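Local structure of Alpha/beta hydrolase (Xanthomonas campestris pv. campestris, 2QJW) at residues A[59-62]-A[63-66]; A[39-42]-A[43-46]. The protein is an uncharacterised member of the alpha/beta hydrolase superfamily that probably hydrolyses a substrate not yet identified. All blocks are in the same frame, centred on the assembly; numbering follows the deposited sequence. Where two conformers were deposited one is given.

Interaction 1: residues A[59-62]-A[63-66]; sequences RLQR and LLEI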
loop_
_atom_site.group_PDB
_atom_site.type_symbol
_atom_site.label_atom_id
_atom_site.label_comp_id
_atom_site.label_asym_id
_atom_site.label_seq_id
_atom_site.Cartn_x
_atom_site.Cartn_y
_atom_site.Cartn_z
ATOM N N ARG A 59 13.373 -5.650 -25.877
ATOM C CA ARG A 59 13.094 -5.982 -24.483
ATOM C C ARG A 59 11.805 -6.710 -24.359
ATOM O O ARG A 59 11.709 -7.732 -23.695
ATOM C CB ARG A 59 13.008 -4.728 -23.617
ATOM C CG ARG A 59 14.136 -4.499 -22.736
ATOM C CD ARG A 59 13.860 -3.250 -21.874
ATOM N NE ARG A 59 14.837 -2.964 -20.884
ATOM C CZ ARG A 59 14.717 -3.141 -19.573
ATOM N NH1 ARG A 59 13.651 -3.724 -19.044
ATOM N NH2 ARG A 59 15.716 -2.762 -18.820
ATOM N N LEU A 60 10.769 -6.205 -25.028
ATOM C CA LEU A 60 9.487 -6.845 -25.024
ATOM C C LEU A 60 9.569 -8.270 -25.584
ATOM O O LEU A 60 8.969 -9.199 -25.036
ATOM C CB LEU A 60 8.432 -6.064 -25.861
ATOM C CG LEU A 60 8.050 -4.711 -25.265
ATOM C CD1 LEU A 60 7.490 -3.711 -26.348
ATOM C CD2 LEU A 60 7.077 -4.882 -24.163
ATOM N N GLN A 61 10.258 -8.422 -26.712
ATOM C CA GLN A 61 10.363 -9.754 -27.349
ATOM C C GLN A 61 11.151 -10.709 -26.483
ATOM O O GLN A 61 10.733 -11.865 -26.339
ATOM C CB GLN A 61 11.008 -9.638 -28.729
ATOM C CG GLN A 61 11.175 -10.992 -29.436
ATOM C CD GLN A 61 9.851 -11.613 -29.846
ATOM O OE1 GLN A 61 8.871 -10.895 -30.094
ATOM N NE2 GLN A 61 9.815 -12.943 -29.938
ATOM N N ARG A 62 12.221 -10.243 -25.859
ATOM C CA ARG A 62 13.027 -11.137 -25.039
ATOM C C ARG A 62 12.205 -11.616 -23.831
ATOM O O ARG A 62 12.209 -12.818 -23.489
ATOM C CB ARG A 62 14.282 -10.464 -24.608
ATOM C CG ARG A 62 15.178 -11.302 -23.720
ATOM C CD ARG A 62 16.493 -10.700 -23.444
ATOM N NE ARG A 62 17.267 -10.550 -24.679
ATOM C CZ ARG A 62 18.352 -9.787 -24.747
ATOM N NH1 ARG A 62 18.828 -9.186 -23.670
ATOM N NH2 ARG A 62 18.993 -9.645 -25.898
ATOM N N LEU A 63 11.559 -10.688 -23.125
ATOM C CA LEU A 63 10.718 -11.084 -22.001
ATOM C C LEU A 63 9.577 -11.989 -22.421
ATOM O O LEU A 63 9.269 -12.921 -21.709
ATOM C CB LEU A 63 10.193 -9.859 -21.258
ATOM C CG LEU A 63 9.377 -10.153 -20.023
ATOM C CD1 LEU A 63 10.098 -11.089 -19.027
ATOM C CD2 LEU A 63 8.985 -8.857 -19.317
ATOM N N LEU A 64 8.919 -11.715 -23.574
ATOM C CA LEU A 64 7.838 -12.540 -24.055
ATOM C C LEU A 64 8.317 -14.002 -24.211
ATOM O O LEU A 64 7.643 -14.936 -23.773
ATOM C CB LEU A 64 7.351 -11.996 -25.406
ATOM C CG LEU A 64 6.283 -12.789 -26.165
ATOM C CD1 LEU A 64 5.061 -12.908 -25.293
ATOM C CD2 LEU A 64 5.983 -12.086 -27.507
ATOM N N GLU A 65 9.499 -14.160 -24.785
ATOM C CA GLU A 65 10.024 -15.496 -25.039
ATOM C C GLU A 65 10.292 -16.235 -23.742
ATOM O O GLU A 65 9.964 -17.422 -23.596
ATOM C CB GLU A 65 11.282 -15.380 -25.899
ATOM C CG GLU A 65 10.893 -15.060 -27.360
ATOM C CD GLU A 65 12.084 -14.905 -28.322
ATOM O OE1 GLU A 65 13.239 -15.153 -27.929
ATOM O OE2 GLU A 65 11.831 -14.547 -29.487
ATOM N N ILE A 66 10.879 -15.532 -22.773
ATOM C CA ILE A 66 11.153 -16.097 -21.489
ATOM C C ILE A 66 9.881 -16.455 -20.706
ATOM O O ILE A 66 9.761 -17.522 -20.047
ATOM C CB ILE A 66 12.067 -15.127 -20.664
ATOM C CG1 ILE A 66 13.460 -15.025 -21.321
ATOM C CG2 ILE A 66 12.242 -15.577 -19.258
ATOM C CD1 ILE A 66 14.385 -13.908 -20.720
HETATM O O HOH W 1 14.395 -14.659 -24.719
#
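In one of its two conformers, E65 joins Q61, one turn earlier on the exposed side of helix 56-71, by a short side-chain hydrogen bond, Q61 NE2 to E65 OE2 at 2.6 Å. The N-H points almost straight at the oxygen (171°), and the acceptor lies in the amide plane, but the bond reaches OE2 on its anti side and the amide and carboxylate planes stand 79° apart. Q61 gets there by bending at chi2 (69°) after leaving anti to its own N, while E65 runs extended beyond CG. Next, R62 and I66 lie side by side and point the same way, R62 CG 4.1 Å from I66 CD1. R62 O accepts from I66 N at 3.1 Å and also from a water, which gives the same E65 conformer a weak bond at OE1. Beneath, i to i+4 bonds continue, among them L63 N to R59 O at 3.0 Å. The guanidinium groups of R59 and R62 go to D45 and D43, and L63 packs on I8 of the central sheet. This is an amphipathic helix flanking the parallel sheet of an alpha/beta hydrolase fold, with an i to i+4 glutamine-glutamate pair in that conformer.

Interaction 2: residues A[39-42]-A[43-46]; sequences PDFT and DLDA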
loop_
_atom_site.group_PDB
_atom_site.type_symbol
_atom_site.label_atom_id
_atom_site.label_comp_id
_atom_site.label_asym_id
_atom_site.label_seq_id
_atom_site.Cartn_x
_atom_site.Cartn_y
_atom_site.Cartn_z
ATOM N N PRO A 39 16.237 -11.642 -15.969
ATOM C CA PRO A 39 16.894 -11.584 -17.276
ATOM C C PRO A 39 17.765 -10.320 -17.430
ATOM O O PRO A 39 17.452 -9.288 -16.865
ATOM C CB PRO A 39 15.750 -11.560 -18.252
ATOM C CG PRO A 39 14.554 -12.196 -17.472
ATOM C CD PRO A 39 14.765 -11.677 -16.089
ATOM N N ASP A 40 18.781 -10.436 -18.243
ATOM C CA ASP A 40 19.689 -9.318 -18.499
ATOM C C ASP A 40 19.263 -8.641 -19.768
ATOM O O ASP A 40 19.236 -9.228 -20.853
ATOM C CB ASP A 40 21.080 -9.894 -18.645
ATOM C CG ASP A 40 22.137 -8.804 -18.662
ATOM O OD1 ASP A 40 21.816 -7.673 -19.087
ATOM O OD2 ASP A 40 23.257 -9.044 -18.159
ATOM N N PHE A 41 18.862 -7.382 -19.647
ATOM C CA PHE A 41 18.487 -6.583 -20.776
ATOM C C PHE A 41 19.517 -5.466 -21.068
ATOM O O PHE A 41 19.172 -4.543 -21.831
ATOM C CB PHE A 41 17.130 -5.919 -20.529
ATOM C CG PHE A 41 16.027 -6.873 -20.176
ATOM C CD1 PHE A 41 15.354 -7.579 -21.166
ATOM C CD2 PHE A 41 15.583 -6.993 -18.838
ATOM C CE1 PHE A 41 14.271 -8.411 -20.860
ATOM C CE2 PHE A 41 14.568 -7.858 -18.529
ATOM C CZ PHE A 41 13.899 -8.563 -19.540
ATOM N N THR A 42 20.696 -5.540 -20.504
ATOM C CA THR A 42 21.635 -4.425 -20.587
ATOM C C THR A 42 22.076 -4.168 -22.034
ATOM O O THR A 42 22.322 -3.025 -22.399
ATOM C CB THR A 42 22.841 -4.619 -19.651
ATOM O OG1 THR A 42 23.483 -5.864 -19.918
ATOM C CG2 THR A 42 22.403 -4.579 -18.151
ATOM N N ASP A 43 22.142 -5.199 -22.865
ATOM C CA ASP A 43 22.538 -5.000 -24.269
ATOM C C ASP A 43 21.531 -4.186 -25.003
ATOM O O ASP A 43 21.868 -3.307 -25.787
ATOM C CB ASP A 43 22.760 -6.371 -24.989
ATOM C CG ASP A 43 21.582 -7.315 -24.903
ATOM O OD1 ASP A 43 20.915 -7.385 -23.829
ATOM O OD2 ASP A 43 21.280 -7.984 -25.942
ATOM N N LEU A 44 20.268 -4.448 -24.729
ATOM C CA LEU A 44 19.155 -3.804 -25.396
ATOM C C LEU A 44 19.062 -2.353 -24.982
ATOM O O LEU A 44 18.883 -1.427 -25.816
ATOM C CB LEU A 44 17.852 -4.509 -25.030
ATOM C CG LEU A 44 17.754 -5.962 -25.542
ATOM C CD1 LEU A 44 16.680 -6.755 -24.785
ATOM C CD2 LEU A 44 17.575 -6.011 -27.074
ATOM N N ASP A 45 19.261 -2.127 -23.714
ATOM C CA ASP A 45 19.156 -0.741 -23.175
ATOM C C ASP A 45 20.219 0.183 -23.759
ATOM O O ASP A 45 19.933 1.388 -23.957
ATOM C CB ASP A 45 19.252 -0.725 -21.661
ATOM C CG ASP A 45 18.056 -1.391 -20.999
ATOM O OD1 ASP A 45 17.084 -1.655 -21.702
ATOM O OD2 ASP A 45 18.115 -1.573 -19.758
ATOM N N ALA A 46 21.392 -0.387 -24.063
ATOM C CA ALA A 46 22.506 0.350 -24.665
ATOM C C ALA A 46 22.265 0.688 -26.139
ATOM O O ALA A 46 23.031 1.475 -26.696
ATOM C CB ALA A 46 23.794 -0.428 -24.473
#
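D40 OD1 is gripped twice by T42: the hydroxyl OG1 donates to it at 2.6 Å and the backbone N at 2.8 Å. The second bond makes this an Asx turn, and it leads into the short helix 42-45 with F41 at the N-cap position. The two donors use the oxygen differently, the backbone N meeting it nearly along its C-O axis and OG1 on the syn side, 21° out of the carboxylate plane. A chi1 of 55° sets OG1 between the T42 N and carbonyl carbon, within reach of that oxygen. F41 O begins the helical bonding, accepting from D45 N at 3.1 Å and only weakly from L44 N; T42 O then takes A46 N at 3.3 Å. The carboxylates of D43 and D45 are turned to helix 56-71, where R62 and R59 are their salt-bridge partners, and D45 OD2 also accepts from the backbone N of E14. F41 faces inward, its N bonded to H11 and its ring meeting that of H11 with the planes at about 60°, with I87 also against it. Across the turn, L44 CD1 lies in the plane of the phenyl ring, at its edge, 3.9 Å from F41 CD1.

Following the chain from the N terminus, strand 35-37, at one end of the parallel sheet, leads into interaction 2, which closes the turn from the loop into helix 42-45. A connection through D55 then opens helix 56-71, on which interaction 1 joins successive turns. The two are local and in series, neither enclosing nor crossing the other, with centres about 11 Å apart. They meet through two salt bridges, R59 NE to D45 OD1 at 2.7 Å and R62 NH1 to D43 OD1 at 2.8 Å, which tie the short helix to the longer one. R59 also touches L83, within what is probably the nucleophile elbow.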